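PDB 2ICS: deacetylase EF_0837 from Enterococcus faecalis, which acts as a binuclear zinc hydrolase of the amidohydrolase superfamily and deacetylates acetyl-(R)-mandelate in vitro, though with very low efficiency. Local coordinates for residues I77-G82 with I360-G365; K141-L146 with Q178-I183; T160-N165 with S191-L196; D226-F231 with E262-A267; K292-G297 with P301-K306. One frame throughout, in Å; residues are numbered along the deposited sequence.

Contact 1. Residues I77-G82 with I360-G365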
# COMPACT_ATOMS: atom_id res chain seq x y z
N ILE A 77 -11.02 -0.58 -6.46
CA ILE A 77 -9.91 0.10 -5.80
C ILE A 77 -8.62 -0.20 -6.54
O ILE A 77 -7.57 0.37 -6.23
CB ILE A 77 -9.71 -0.39 -4.35
CG1 ILE A 77 -9.40 -1.89 -4.36
CG2 ILE A 77 -10.95 -0.10 -3.52
CD1 ILE A 77 -8.98 -2.44 -3.03
N GLY A 78 -8.69 -1.10 -7.51
CA GLY A 78 -7.51 -1.48 -8.26
C GLY A 78 -7.47 -0.94 -9.67
O GLY A 78 -7.33 0.26 -9.89
N VAL A 79 -7.59 -1.85 -10.64
CA VAL A 79 -7.53 -1.49 -12.04
C VAL A 79 -8.28 -0.21 -12.41
O VAL A 79 -7.77 0.60 -13.17
CB VAL A 79 -8.02 -2.67 -12.92
CG1 VAL A 79 -9.45 -3.04 -12.56
CG2 VAL A 79 -7.90 -2.32 -14.40
N LYS A 80 -9.48 -0.02 -11.87
CA LYS A 80 -10.25 1.17 -12.20
C LYS A 80 -9.67 2.47 -11.65
O LYS A 80 -10.14 3.55 -11.99
CB LYS A 80 -11.70 0.99 -11.74
CG LYS A 80 -12.41 -0.20 -12.39
CD LYS A 80 -13.88 -0.26 -12.01
CE LYS A 80 -14.56 -1.53 -12.53
NZ LYS A 80 -14.61 -1.62 -14.02
N LYS A 81 -8.65 2.36 -10.80
CA LYS A 81 -8.03 3.55 -10.21
C LYS A 81 -6.55 3.62 -10.59
O LYS A 81 -5.77 4.35 -9.96
CB LYS A 81 -8.20 3.53 -8.69
CG LYS A 81 -9.66 3.51 -8.24
CD LYS A 81 -10.40 4.76 -8.72
CE LYS A 81 -11.87 4.74 -8.32
NZ LYS A 81 -12.05 4.69 -6.84
N GLY A 82 -6.18 2.86 -11.61
CA GLY A 82 -4.80 2.85 -12.06
C GLY A 82 -3.87 2.03 -11.19
O GLY A 82 -2.65 2.09 -11.35
N ILE A 360 -5.11 7.21 -16.97
CA ILE A 360 -5.99 7.18 -18.13
C ILE A 360 -5.99 5.80 -18.75
O ILE A 360 -6.92 5.43 -19.46
CB ILE A 360 -5.58 8.23 -19.18
CG1 ILE A 360 -4.16 7.94 -19.68
CG2 ILE A 360 -5.68 9.63 -18.60
CD1 ILE A 360 -3.72 8.88 -20.80
N LYS A 361 -4.93 5.04 -18.50
CA LYS A 361 -4.81 3.67 -19.00
C LYS A 361 -4.08 2.84 -17.96
O LYS A 361 -3.16 3.32 -17.30
CB LYS A 361 -4.04 3.62 -20.32
CG LYS A 361 -4.89 3.90 -21.55
CD LYS A 361 -4.14 3.55 -22.83
CE LYS A 361 -5.03 3.67 -24.05
NZ LYS A 361 -5.57 5.04 -24.21
N THR A 362 -4.49 1.59 -17.81
CA THR A 362 -3.87 0.70 -16.85
C THR A 362 -3.62 -0.64 -17.52
O THR A 362 -4.54 -1.26 -18.06
CB THR A 362 -4.76 0.52 -15.61
OG1 THR A 362 -5.05 1.81 -15.04
CG2 THR A 362 -4.05 -0.33 -14.56
N ILE A 363 -2.38 -1.09 -17.48
CA ILE A 363 -2.01 -2.36 -18.08
C ILE A 363 -1.68 -3.35 -16.99
O ILE A 363 -0.92 -3.04 -16.07
CB ILE A 363 -0.79 -2.21 -19.01
CG1 ILE A 363 -1.10 -1.17 -20.09
CG2 ILE A 363 -0.45 -3.55 -19.64
CD1 ILE A 363 0.05 -0.90 -21.01
N ILE A 364 -2.26 -4.54 -17.10
CA ILE A 364 -2.04 -5.59 -16.11
C ILE A 364 -1.70 -6.89 -16.82
O ILE A 364 -2.48 -7.40 -17.63
CB ILE A 364 -3.31 -5.82 -15.27
CG1 ILE A 364 -3.74 -4.50 -14.60
CG2 ILE A 364 -3.05 -6.90 -14.23
CD1 ILE A 364 -4.94 -4.62 -13.67
N GLY A 365 -0.53 -7.44 -16.49
CA GLY A 365 -0.08 -8.68 -17.09
C GLY A 365 -0.11 -8.60 -18.60
O GLY A 365 -0.32 -9.61 -19.27
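The small beta domain that many amidohydrolases carry beside their TIM barrel meets the barrel here: Thr362 and Ile364, on the antiparallel strand 350-364, pack against Val79 and Gly82 in the turn that leads into barrel strand 83-89. The turn is short and tight. A 3-10 segment covers Val79 and Lys80, and Gly82 N returns a hydrogen bond to Val79 O at 3.2 Å. On the strand, Thr362 OG1 and Ile364 CG1 lean the same way, each beside its backbone N (chi1 -56° in both), and both residues point their CB toward the turn, whereas Ile363 between them faces strand 5-13. No hydrogen bond crosses the contact, and all four touching residues are buried, so the contact rests on van der Waals packing. The two apolar side chains, Val79 and Ile364, cross at about a right angle. Ile364 reaches out with its terminal methyl, CD1, which comes to rest 3.7 Å from Val79 CB and 3.8 Å from Val79 CG2, striking the valine where it branches. Tyr369 of strand 367-370 also touches both of these side chains, and Thr84 of strand 83-89 touches Thr362 and Ile364. Polar links to other parts hold the turn as well: Val79 N is bonded to Thr109 OG1, and Gly82 O to Thr332 OG1 on the neighbouring strand 331-344. Thr362 OG1 makes a weak hydrogen bond to Asn371 O, while its methyl lies 4.1 Å from Gly82 CA (CG2 to CA). The hydroxyl itself comes closer, with Thr362 OG1 lying 3.2 Å from Gly82 CA.

Contact 2. Residues K141-L146 with Q178-I183; sequences KAIQEL and QENQEI
Ile143 projects from the last turns of helix 136-145 and puts its delta methyl between Asn180 and Ile183. Its chain is stretched beyond CB: CG1 stands beside the backbone N, opposite the carbonyl carbon (chi1 -67°), and chi2 of 180° carries CD1 straight outward. That methyl does most of the touching. Ile183 answers from the opposite segment with CG1 swung across from its own N (chi1 -172°), and the two isoleucines meet tip to tip, Ile143 CD1 lying 3.6 Å from Ile183 CD1. Contact also spreads down the shaft, since Ile143 CG1 is 4.1 Å from Ile183 CD1. Asn180 crosses Ile143 at a slant. Its amide carbon CG lies 3.6 Å from Ile143 CD1 and its CB 3.8 Å from the same methyl, so the aliphatic root of the asparagine shares in the packing. Between the two partners the chain turns through Gln181 and Glu182, both at positive phi, which brings Asn180 and Ile183 round to face the helix together. Nearby, Lys140 NZ of the helix is hydrogen-bonded to Glu179 O, adding a polar tie between the same two elements. The contact joins one outer helix to the loop that follows helix 168-178 and precedes strand 186-189, as in the helical layer round a TIM barrel.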
# COMPACT_ATOMS: atom_id res chain seq x y z
N LYS A 141 0.38 -22.73 8.33
CA LYS A 141 -0.32 -23.54 7.34
C LYS A 141 -0.82 -22.70 6.18
O LYS A 141 -0.77 -23.12 5.03
CB LYS A 141 -1.48 -24.29 7.99
CG LYS A 141 -1.04 -25.32 9.02
CD LYS A 141 -2.20 -26.12 9.59
CE LYS A 141 -1.72 -27.12 10.64
NZ LYS A 141 -2.84 -27.83 11.29
N ALA A 142 -1.32 -21.50 6.48
CA ALA A 142 -1.82 -20.64 5.41
C ALA A 142 -0.67 -20.23 4.51
O ALA A 142 -0.78 -20.26 3.28
CB ALA A 142 -2.50 -19.41 6.00
N ILE A 143 0.45 -19.85 5.12
CA ILE A 143 1.63 -19.43 4.38
C ILE A 143 2.16 -20.53 3.47
O ILE A 143 2.62 -20.26 2.36
CB ILE A 143 2.73 -18.94 5.34
CG1 ILE A 143 2.27 -17.66 6.04
CG2 ILE A 143 4.04 -18.70 4.59
CD1 ILE A 143 3.27 -17.09 7.03
N GLN A 144 2.07 -21.78 3.92
CA GLN A 144 2.55 -22.91 3.12
C GLN A 144 1.50 -23.33 2.10
O GLN A 144 1.82 -23.96 1.09
CB GLN A 144 2.91 -24.09 4.03
CG GLN A 144 3.93 -23.75 5.10
CD GLN A 144 4.22 -24.91 6.04
OE1 GLN A 144 3.52 -25.92 6.02
NE2 GLN A 144 5.25 -24.76 6.86
N GLU A 145 0.25 -22.98 2.37
CA GLU A 145 -0.86 -23.34 1.49
C GLU A 145 -1.06 -22.39 0.31
O GLU A 145 -1.48 -22.82 -0.76
CB GLU A 145 -2.16 -23.44 2.30
CG GLU A 145 -2.27 -24.71 3.14
CD GLU A 145 -3.32 -24.62 4.23
OE1 GLU A 145 -4.48 -24.25 3.93
OE2 GLU A 145 -2.99 -24.94 5.39
N LEU A 146 -0.76 -21.11 0.51
CA LEU A 146 -0.93 -20.13 -0.56
C LEU A 146 0.28 -19.21 -0.69
O LEU A 146 0.21 -18.02 -0.39
CB LEU A 146 -2.19 -19.29 -0.30
CG LEU A 146 -3.51 -20.05 -0.19
CD1 LEU A 146 -4.59 -19.12 0.35
CD2 LEU A 146 -3.91 -20.61 -1.54
N GLN A 178 9.41 -15.28 12.80
CA GLN A 178 10.61 -16.09 12.95
C GLN A 178 10.36 -17.50 12.43
O GLN A 178 11.22 -18.11 11.80
CB GLN A 178 10.99 -16.15 14.43
CG GLN A 178 12.29 -16.88 14.73
CD GLN A 178 13.51 -16.05 14.37
OE1 GLN A 178 13.70 -15.67 13.21
NE2 GLN A 178 14.34 -15.76 15.37
N GLU A 179 9.16 -18.02 12.69
CA GLU A 179 8.79 -19.36 12.26
C GLU A 179 8.47 -19.51 10.78
O GLU A 179 8.30 -20.63 10.29
CB GLU A 179 7.58 -19.85 13.08
CG GLU A 179 7.89 -20.14 14.54
CD GLU A 179 6.65 -20.47 15.35
OE1 GLU A 179 5.87 -21.35 14.92
OE2 GLU A 179 6.45 -19.86 16.43
N ASN A 180 8.40 -18.39 10.06
CA ASN A 180 8.09 -18.45 8.63
C ASN A 180 9.06 -17.68 7.74
O ASN A 180 8.65 -16.83 6.94
CB ASN A 180 6.66 -17.98 8.39
CG ASN A 180 5.63 -18.83 9.11
OD1 ASN A 180 5.58 -18.86 10.34
ND2 ASN A 180 4.80 -19.54 8.35
N GLN A 181 10.34 -17.98 7.88
CA GLN A 181 11.39 -17.37 7.07
C GLN A 181 11.40 -15.85 7.06
O GLN A 181 11.63 -15.23 6.02
CB GLN A 181 11.28 -17.89 5.63
CG GLN A 181 10.97 -19.37 5.52
CD GLN A 181 11.98 -20.25 6.24
OE1 GLN A 181 13.16 -20.30 5.86
NE2 GLN A 181 11.54 -20.94 7.29
N GLU A 182 11.14 -15.24 8.21
CA GLU A 182 11.14 -13.79 8.32
C GLU A 182 10.17 -13.12 7.35
O GLU A 182 10.48 -12.08 6.77
CB GLU A 182 12.55 -13.25 8.09
CG GLU A 182 13.54 -13.59 9.19
CD GLU A 182 13.18 -12.94 10.50
OE1 GLU A 182 13.12 -11.69 10.55
OE2 GLU A 182 12.95 -13.67 11.49
N ILE A 183 9.01 -13.73 7.17
CA ILE A 183 8.00 -13.18 6.28
C ILE A 183 7.68 -11.76 6.74
O ILE A 183 7.72 -11.46 7.93
CB ILE A 183 6.74 -14.07 6.28
CG1 ILE A 183 5.77 -13.59 5.20
CG2 ILE A 183 6.09 -14.05 7.65
CD1 ILE A 183 4.71 -14.62 4.84

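Contact 3. Residues T160-N165 with S191-L196; sequences TVIGDN and SAPPHL
This is a van der Waals contact, largely apolar, between the short helix and turn after barrel strand 156-157 and the loop after the next parallel strand, 186-189, on the active-site side. Ile162, at the end of the short helix 159-162, meets Pro193 and Pro194, and its CD1 methyl supplies the closest approach to each. With chi1 at 65° CG1 is flanked by both N and C of its own backbone, and the extended chi2 of 171° then carries CD1 out to the proline pair. There it sits against the peptide that links the two prolines: Ile162 CD1 is 3.3 Å from Pro193 O and 3.6 Å from Pro193 C. It is also 3.6 Å from Pro194 CD, and the Pro193 ring approaches through CG, 4.0 Å from Ile162 CD1. The peptide bonds before Pro193 and Pro194 are both cis, a bend that sets the two rings and the carbonyl between them round one methyl. No hydrogen bond joins the segments. Behind Ile162 the chain reverses in a type II' turn, with Gly163 at positive phi and Asn165 N bonded to Ile162 O at 2.9 Å. Outside the pair, Arg159 touches Pro193 and makes a backbone bond with Ser191, while Pro194 O has a weak bond from Asn218. Thr160 touches the bound adenine, and the Ile162 side chain lies about 11 Å from that ligand and about 8 Å from the side chain of the zinc ligand His188. The arrangement is consistent with a second layer around the active-site mouth of an amidohydrolase TIM barrel.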
# COMPACT_ATOMS: atom_id res chain seq x y z
N THR A 160 -8.68 -0.62 20.79
CA THR A 160 -9.90 -1.35 20.49
C THR A 160 -9.69 -2.75 19.92
O THR A 160 -10.64 -3.51 19.76
CB THR A 160 -10.80 -0.55 19.52
OG1 THR A 160 -10.19 -0.50 18.22
CG2 THR A 160 -11.01 0.87 20.03
N VAL A 161 -8.44 -3.10 19.62
CA VAL A 161 -8.17 -4.41 19.05
C VAL A 161 -7.67 -5.44 20.06
O VAL A 161 -8.11 -6.59 20.05
CB VAL A 161 -7.11 -4.32 17.92
CG1 VAL A 161 -6.93 -5.68 17.26
CG2 VAL A 161 -7.53 -3.28 16.89
N ILE A 162 -6.75 -5.02 20.93
CA ILE A 162 -6.12 -5.91 21.89
C ILE A 162 -6.76 -6.16 23.25
O ILE A 162 -6.25 -6.97 24.02
CB ILE A 162 -4.69 -5.43 22.20
CG1 ILE A 162 -4.76 -4.07 22.89
CG2 ILE A 162 -3.88 -5.36 20.91
CD1 ILE A 162 -3.43 -3.58 23.44
N GLY A 163 -7.86 -5.49 23.56
CA GLY A 163 -8.48 -5.70 24.86
C GLY A 163 -7.47 -5.50 25.98
O GLY A 163 -6.91 -4.42 26.12
N ASP A 164 -7.23 -6.55 26.77
CA ASP A 164 -6.28 -6.46 27.88
C ASP A 164 -4.97 -7.20 27.61
O ASP A 164 -4.13 -7.32 28.50
CB ASP A 164 -6.90 -7.06 29.15
CG ASP A 164 -8.21 -6.38 29.54
OD1 ASP A 164 -8.20 -5.16 29.80
OD2 ASP A 164 -9.24 -7.09 29.58
N ASN A 165 -4.79 -7.68 26.39
CA ASN A 165 -3.59 -8.44 26.05
C ASN A 165 -2.32 -7.62 25.82
O ASN A 165 -1.27 -8.18 25.48
CB ASN A 165 -3.88 -9.33 24.84
CG ASN A 165 -4.90 -10.42 25.16
OD1 ASN A 165 -5.67 -10.84 24.30
ND2 ASN A 165 -4.90 -10.87 26.41
N SER A 191 -4.59 4.25 18.98
CA SER A 191 -4.63 4.72 20.35
C SER A 191 -3.93 3.71 21.26
O SER A 191 -3.81 2.54 20.92
CB SER A 191 -6.08 4.87 20.81
OG SER A 191 -6.77 5.77 19.96
N ALA A 192 -3.46 4.18 22.41
CA ALA A 192 -2.80 3.30 23.37
C ALA A 192 -3.90 2.67 24.21
O ALA A 192 -4.98 3.26 24.36
CB ALA A 192 -1.84 4.11 24.25
N PRO A 193 -3.67 1.47 24.76
CA PRO A 193 -2.45 0.67 24.66
C PRO A 193 -2.38 -0.14 23.36
O PRO A 193 -3.40 -0.37 22.72
CB PRO A 193 -2.54 -0.24 25.88
CG PRO A 193 -4.01 -0.54 25.92
CD PRO A 193 -4.63 0.85 25.69
N PRO A 194 -1.18 -0.58 22.98
CA PRO A 194 0.05 -0.33 23.73
C PRO A 194 0.59 1.05 23.40
O PRO A 194 0.12 1.71 22.47
CB PRO A 194 1.01 -1.42 23.25
CG PRO A 194 0.10 -2.41 22.48
CD PRO A 194 -0.92 -1.51 21.87
N HIS A 195 1.59 1.49 24.15
CA HIS A 195 2.23 2.77 23.91
C HIS A 195 3.14 2.59 22.70
O HIS A 195 3.75 1.54 22.53
CB HIS A 195 3.02 3.21 25.14
CG HIS A 195 2.15 3.65 26.27
ND1 HIS A 195 1.41 4.82 26.23
CD2 HIS A 195 1.85 3.06 27.45
CE1 HIS A 195 0.70 4.93 27.33
NE2 HIS A 195 0.94 3.87 28.09
N LEU A 196 3.22 3.62 21.86
CA LEU A 196 4.03 3.55 20.65
C LEU A 196 5.47 3.09 20.87
O LEU A 196 5.97 2.24 20.14
CB LEU A 196 4.03 4.91 19.94
CG LEU A 196 4.68 4.92 18.55
CD1 LEU A 196 4.01 3.91 17.63
CD2 LEU A 196 4.58 6.32 17.95

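Contact 4. Residues D226-F231 with E262-A267; sequences DKIKDF and EGMKAA
A two-stranded hairpin, 221-222 with 227-228, is pinned to the end of helix 253-261 by Glu262, whose carboxylate grips the backbone at Ile228. The helix closes there in a Schellman motif, with Gly263 at positive phi. Glu262 extends beyond CG and runs alongside Ile228 but pointing the other way, so that OE2 accepts Ile228 N at 3.0 Å through its syn lone pair, in a nearly straight bond (162° at the hydrogen). Two waters widen the grip. One donates to Asp226 O and to Glu262 OE2; the other donates to Ile228 O and, at 2.6 Å, to Glu262 OE1. That second oxygen also accepts Trp233 NE1 of helix 230-237, which with the Ile228 bond should fix the rotation of the carboxylate. Lys227 NZ stays 4.7 Å from Glu262 OE2, too far for a salt bridge, although its charge may still favour the carboxylate. Beneath this polar layer the isoleucine turns to selenomethionine Met264. Ile228 CD1 lies 3.5 Å from Met264 SE, and Ile228 CG2 is 4.0 Å from Met264 CE. The extended first two torsions of Met264 bring the selenium over, and the bend at chi3 (-88°) lays the methyl beside the second branch of the isoleucine. Ala259 and Trp233 touch both apolar side chains. Asp226 and Lys227 both face Asp222, a G1 beta bulge in the hairpin. The combination is that of a bulged hairpin docked on a Schellman-ended helix.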
# COMPACT_ATOMS: atom_id res chain seq x y z
N ASP A 226 5.28 19.75 19.82
CA ASP A 226 5.05 19.87 18.39
C ASP A 226 6.27 19.35 17.64
O ASP A 226 6.63 19.88 16.58
CB ASP A 226 4.76 21.33 18.03
CG ASP A 226 4.00 21.46 16.73
OD1 ASP A 226 2.95 20.79 16.58
OD2 ASP A 226 4.43 22.25 15.85
N LYS A 227 6.90 18.33 18.19
CA LYS A 227 8.07 17.72 17.57
C LYS A 227 7.88 16.22 17.47
O LYS A 227 7.10 15.63 18.22
CB LYS A 227 9.32 18.01 18.41
CG LYS A 227 9.75 19.47 18.43
CD LYS A 227 10.89 19.70 19.41
CE LYS A 227 12.10 18.82 19.10
NZ LYS A 227 12.70 19.10 17.76
N ILE A 228 8.58 15.60 16.53
CA ILE A 228 8.48 14.16 16.37
C ILE A 228 9.21 13.48 17.53
O ILE A 228 10.38 13.77 17.78
CB ILE A 228 9.08 13.71 15.04
CG1 ILE A 228 8.20 14.22 13.90
CG2 ILE A 228 9.18 12.18 14.99
CD1 ILE A 228 8.69 13.79 12.54
N LYS A 229 8.51 12.60 18.23
CA LYS A 229 9.09 11.89 19.36
C LYS A 229 10.42 11.25 18.97
O LYS A 229 10.56 10.74 17.86
CB LYS A 229 8.09 10.85 19.88
CG LYS A 229 6.76 11.46 20.30
CD LYS A 229 5.72 10.40 20.63
CE LYS A 229 4.39 11.04 21.03
NZ LYS A 229 3.33 10.02 21.29
N ASP A 230 11.39 11.28 19.88
CA ASP A 230 12.71 10.72 19.62
C ASP A 230 12.75 9.24 19.28
O ASP A 230 13.48 8.82 18.38
CB ASP A 230 13.64 10.95 20.82
CG ASP A 230 13.85 12.42 21.12
OD1 ASP A 230 14.07 13.20 20.16
OD2 ASP A 230 13.81 12.80 22.31
N PHE A 231 11.98 8.43 20.01
CA PHE A 231 11.97 7.00 19.76
C PHE A 231 11.36 6.68 18.41
O PHE A 231 11.63 5.62 17.84
CB PHE A 231 11.24 6.26 20.90
CG PHE A 231 9.80 6.65 21.08
CD1 PHE A 231 8.81 6.12 20.26
CD2 PHE A 231 9.43 7.53 22.09
CE1 PHE A 231 7.48 6.45 20.45
CE2 PHE A 231 8.10 7.87 22.29
CZ PHE A 231 7.12 7.33 21.47
N GLU A 262 11.20 18.12 9.51
CA GLU A 262 12.30 17.52 10.27
C GLU A 262 13.11 16.59 9.38
O GLU A 262 14.08 15.97 9.82
CB GLU A 262 11.77 16.75 11.50
CG GLU A 262 11.32 17.66 12.64
CD GLU A 262 10.85 16.90 13.88
OE1 GLU A 262 11.49 15.89 14.25
OE2 GLU A 262 9.85 17.33 14.49
N GLY A 263 12.71 16.48 8.12
CA GLY A 263 13.43 15.63 7.19
C GLY A 263 12.97 14.19 7.14
O GLY A 263 13.68 13.32 6.64
N MSE A 264 11.77 13.93 7.65
CA MSE A 264 11.22 12.58 7.66
C MSE A 264 10.13 12.40 6.61
O MSE A 264 9.21 13.21 6.53
CB MSE A 264 10.66 12.27 9.05
CG MSE A 264 10.03 10.89 9.20
SE MSE A 264 9.15 10.68 10.92
CE MSE A 264 10.66 10.05 11.97
N LYS A 265 10.23 11.34 5.82
CA LYS A 265 9.26 11.04 4.77
C LYS A 265 8.81 9.58 4.87
O LYS A 265 9.57 8.72 5.30
CB LYS A 265 9.86 11.25 3.37
CG LYS A 265 10.30 12.68 3.09
CD LYS A 265 10.91 12.81 1.69
CE LYS A 265 11.34 14.25 1.43
NZ LYS A 265 11.95 14.45 0.08
N ALA A 266 7.56 9.31 4.47
CA ALA A 266 7.06 7.94 4.51
C ALA A 266 7.77 7.15 3.41
O ALA A 266 8.09 7.69 2.35
CB ALA A 266 5.55 7.93 4.28
N ALA A 267 8.03 5.88 3.68
CA ALA A 267 8.70 5.02 2.71
C ALA A 267 7.73 4.60 1.62
O ALA A 267 8.11 4.44 0.45
CB ALA A 267 9.27 3.79 3.41
O HOH W 1 9.33 19.81 14.76
O HOH W 2 11.80 15.53 16.82

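Contact 5. Residues K292-G297 with P301-K306; sequences KLRVVG and PEIIEK
Helices 286-296 and 300-305, consecutive and joined by a very short connection in the outer part of the TIM-barrel fold, bring their backbones nearest at Arg294 and Ile303, whose CA atoms are 7.4 Å apart. The first helix ends at Gly297, which leaves helical geometry with positive phi while its N still bonds to Leu293 O at 3.2 Å. Ile303 packs between the helices. Its CG1 stands beside the backbone N (chi1 -69°), and the extended chi2 of 175° drives CD1 directly at the facing helix. The methyl lands on the root of Arg294 instead of its charged end: Ile303 CD1 lies 3.7 Å from Arg294 CB, with the two side chains crossing at about a right angle. Ile303 CD1 is also 4.3 Å from Leu293 C. Arg294 takes chi1 near 170° and bends at chi2, so the guanidinium is carried off along the helix toward other partners: NE forms a salt bridge with Glu355 of strand 350-364, and NH1 is hydrogen-bonded to Tyr298 O in the connection. Those bonds probably steady the aliphatic part that the isoleucine rests on. Tyr298 and Met290 also touch Ile303, helping to enclose it. Next to it, Glu302 OE2 is hydrogen-bonded to Asp299 N, just before the helix. No hydrogen bond joins the two segments, and the packing is apolar. The same methyl, Ile303 CD1, also lies 4.2 Å from Arg294 CD.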
# COMPACT_ATOMS: atom_id res chain seq x y z
N LYS A 292 -2.15 14.23 -1.71
CA LYS A 292 -2.04 14.77 -0.36
C LYS A 292 -0.58 14.90 0.05
O LYS A 292 -0.18 15.88 0.67
CB LYS A 292 -2.80 13.89 0.64
CG LYS A 292 -4.32 13.98 0.47
CD LYS A 292 -5.07 13.10 1.47
CE LYS A 292 -6.57 13.19 1.23
NZ LYS A 292 -7.36 12.20 2.00
N LEU A 293 0.25 13.92 -0.31
CA LEU A 293 1.66 14.02 0.03
C LEU A 293 2.34 15.01 -0.89
O LEU A 293 3.42 15.53 -0.59
CB LEU A 293 2.32 12.65 -0.04
CG LEU A 293 1.86 11.94 1.24
CD1 LEU A 293 1.35 10.56 0.95
CD2 LEU A 293 3.01 11.95 2.24
N ARG A 294 1.71 15.29 -2.02
CA ARG A 294 2.26 16.26 -2.96
C ARG A 294 2.07 17.63 -2.33
O ARG A 294 2.99 18.44 -2.31
CB ARG A 294 1.53 16.19 -4.30
CG ARG A 294 1.89 17.32 -5.26
CD ARG A 294 3.39 17.46 -5.42
NE ARG A 294 3.76 18.55 -6.33
CZ ARG A 294 4.84 19.31 -6.18
NH1 ARG A 294 5.67 19.11 -5.16
NH2 ARG A 294 5.10 20.27 -7.06
N VAL A 295 0.88 17.87 -1.79
CA VAL A 295 0.57 19.15 -1.17
C VAL A 295 1.38 19.31 0.12
O VAL A 295 1.70 20.42 0.52
CB VAL A 295 -0.95 19.28 -0.86
CG1 VAL A 295 -1.32 18.43 0.34
CG2 VAL A 295 -1.30 20.73 -0.63
N VAL A 296 1.70 18.19 0.76
CA VAL A 296 2.50 18.21 1.98
C VAL A 296 3.90 18.71 1.64
O VAL A 296 4.53 19.42 2.43
CB VAL A 296 2.62 16.80 2.62
CG1 VAL A 296 3.77 16.76 3.63
CG2 VAL A 296 1.33 16.43 3.31
N GLY A 297 4.40 18.34 0.47
CA GLY A 297 5.73 18.78 0.07
C GLY A 297 6.56 17.80 -0.74
O GLY A 297 7.59 18.19 -1.30
N PRO A 301 8.28 12.61 -8.49
CA PRO A 301 9.16 11.45 -8.69
C PRO A 301 9.23 10.52 -7.47
O PRO A 301 9.13 9.31 -7.61
CB PRO A 301 10.51 12.09 -9.02
CG PRO A 301 10.10 13.36 -9.74
CD PRO A 301 8.95 13.86 -8.89
N GLU A 302 9.42 11.08 -6.28
CA GLU A 302 9.50 10.23 -5.10
C GLU A 302 8.12 9.66 -4.78
O GLU A 302 8.01 8.53 -4.31
CB GLU A 302 10.09 11.00 -3.91
CG GLU A 302 9.29 12.18 -3.40
CD GLU A 302 10.10 13.08 -2.48
OE1 GLU A 302 11.01 12.56 -1.81
OE2 GLU A 302 9.82 14.29 -2.42
N ILE A 303 7.07 10.43 -5.06
CA ILE A 303 5.71 9.96 -4.82
C ILE A 303 5.48 8.68 -5.64
O ILE A 303 5.02 7.67 -5.10
CB ILE A 303 4.68 11.03 -5.21
CG1 ILE A 303 4.76 12.19 -4.23
CG2 ILE A 303 3.27 10.44 -5.24
CD1 ILE A 303 3.87 13.38 -4.58
N ILE A 304 5.83 8.72 -6.93
CA ILE A 304 5.67 7.56 -7.81
C ILE A 304 6.45 6.36 -7.27
O ILE A 304 5.95 5.22 -7.27
CB ILE A 304 6.16 7.87 -9.24
CG1 ILE A 304 5.17 8.78 -9.96
CG2 ILE A 304 6.35 6.58 -10.03
CD1 ILE A 304 3.77 8.19 -10.09
N GLU A 305 7.68 6.62 -6.83
CA GLU A 305 8.51 5.56 -6.30
C GLU A 305 7.87 4.95 -5.06
O GLU A 305 8.01 3.75 -4.81
CB GLU A 305 9.90 6.11 -5.95
CG GLU A 305 10.84 5.08 -5.35
CD GLU A 305 12.24 5.63 -5.14
OE1 GLU A 305 12.88 6.02 -6.14
OE2 GLU A 305 12.69 5.68 -3.97
N LYS A 306 7.15 5.76 -4.30
CA LYS A 306 6.51 5.30 -3.08
C LYS A 306 5.22 4.50 -3.27
O LYS A 306 4.66 3.98 -2.30
CB LYS A 306 6.29 6.50 -2.14
CG LYS A 306 7.60 7.09 -1.65
CD LYS A 306 7.42 8.37 -0.87
CE LYS A 306 8.77 9.05 -0.63
NZ LYS A 306 9.75 8.17 0.09

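Overall arrangement
Contacts 1, 2, 3 and 5 rest on van der Waals packing and are mostly buried, with no hydrogen bond across them, whereas contact 4 is partly buried and adds a carboxylate, waters and a backbone donor. Contacts 4 and 5 lie side by side: Lys265 NZ makes a 2.8 Å salt bridge with Glu302 OE1. Contacts 3 and 4 meet through Leu196 and Phe231, by packing alone. Contact 1, at the barrel's junction with the small domain, lies about 9 Å from contact 5 at nearest atoms. Contact 2, among outer-layer helical elements, is the isolated one, at least about 16 Å from every other by nearest atoms. Contact 3 approaches the active site most directly, through Thr160. Strand 350-364 serves contact 1 and, through Glu355, Arg294 of contact 5.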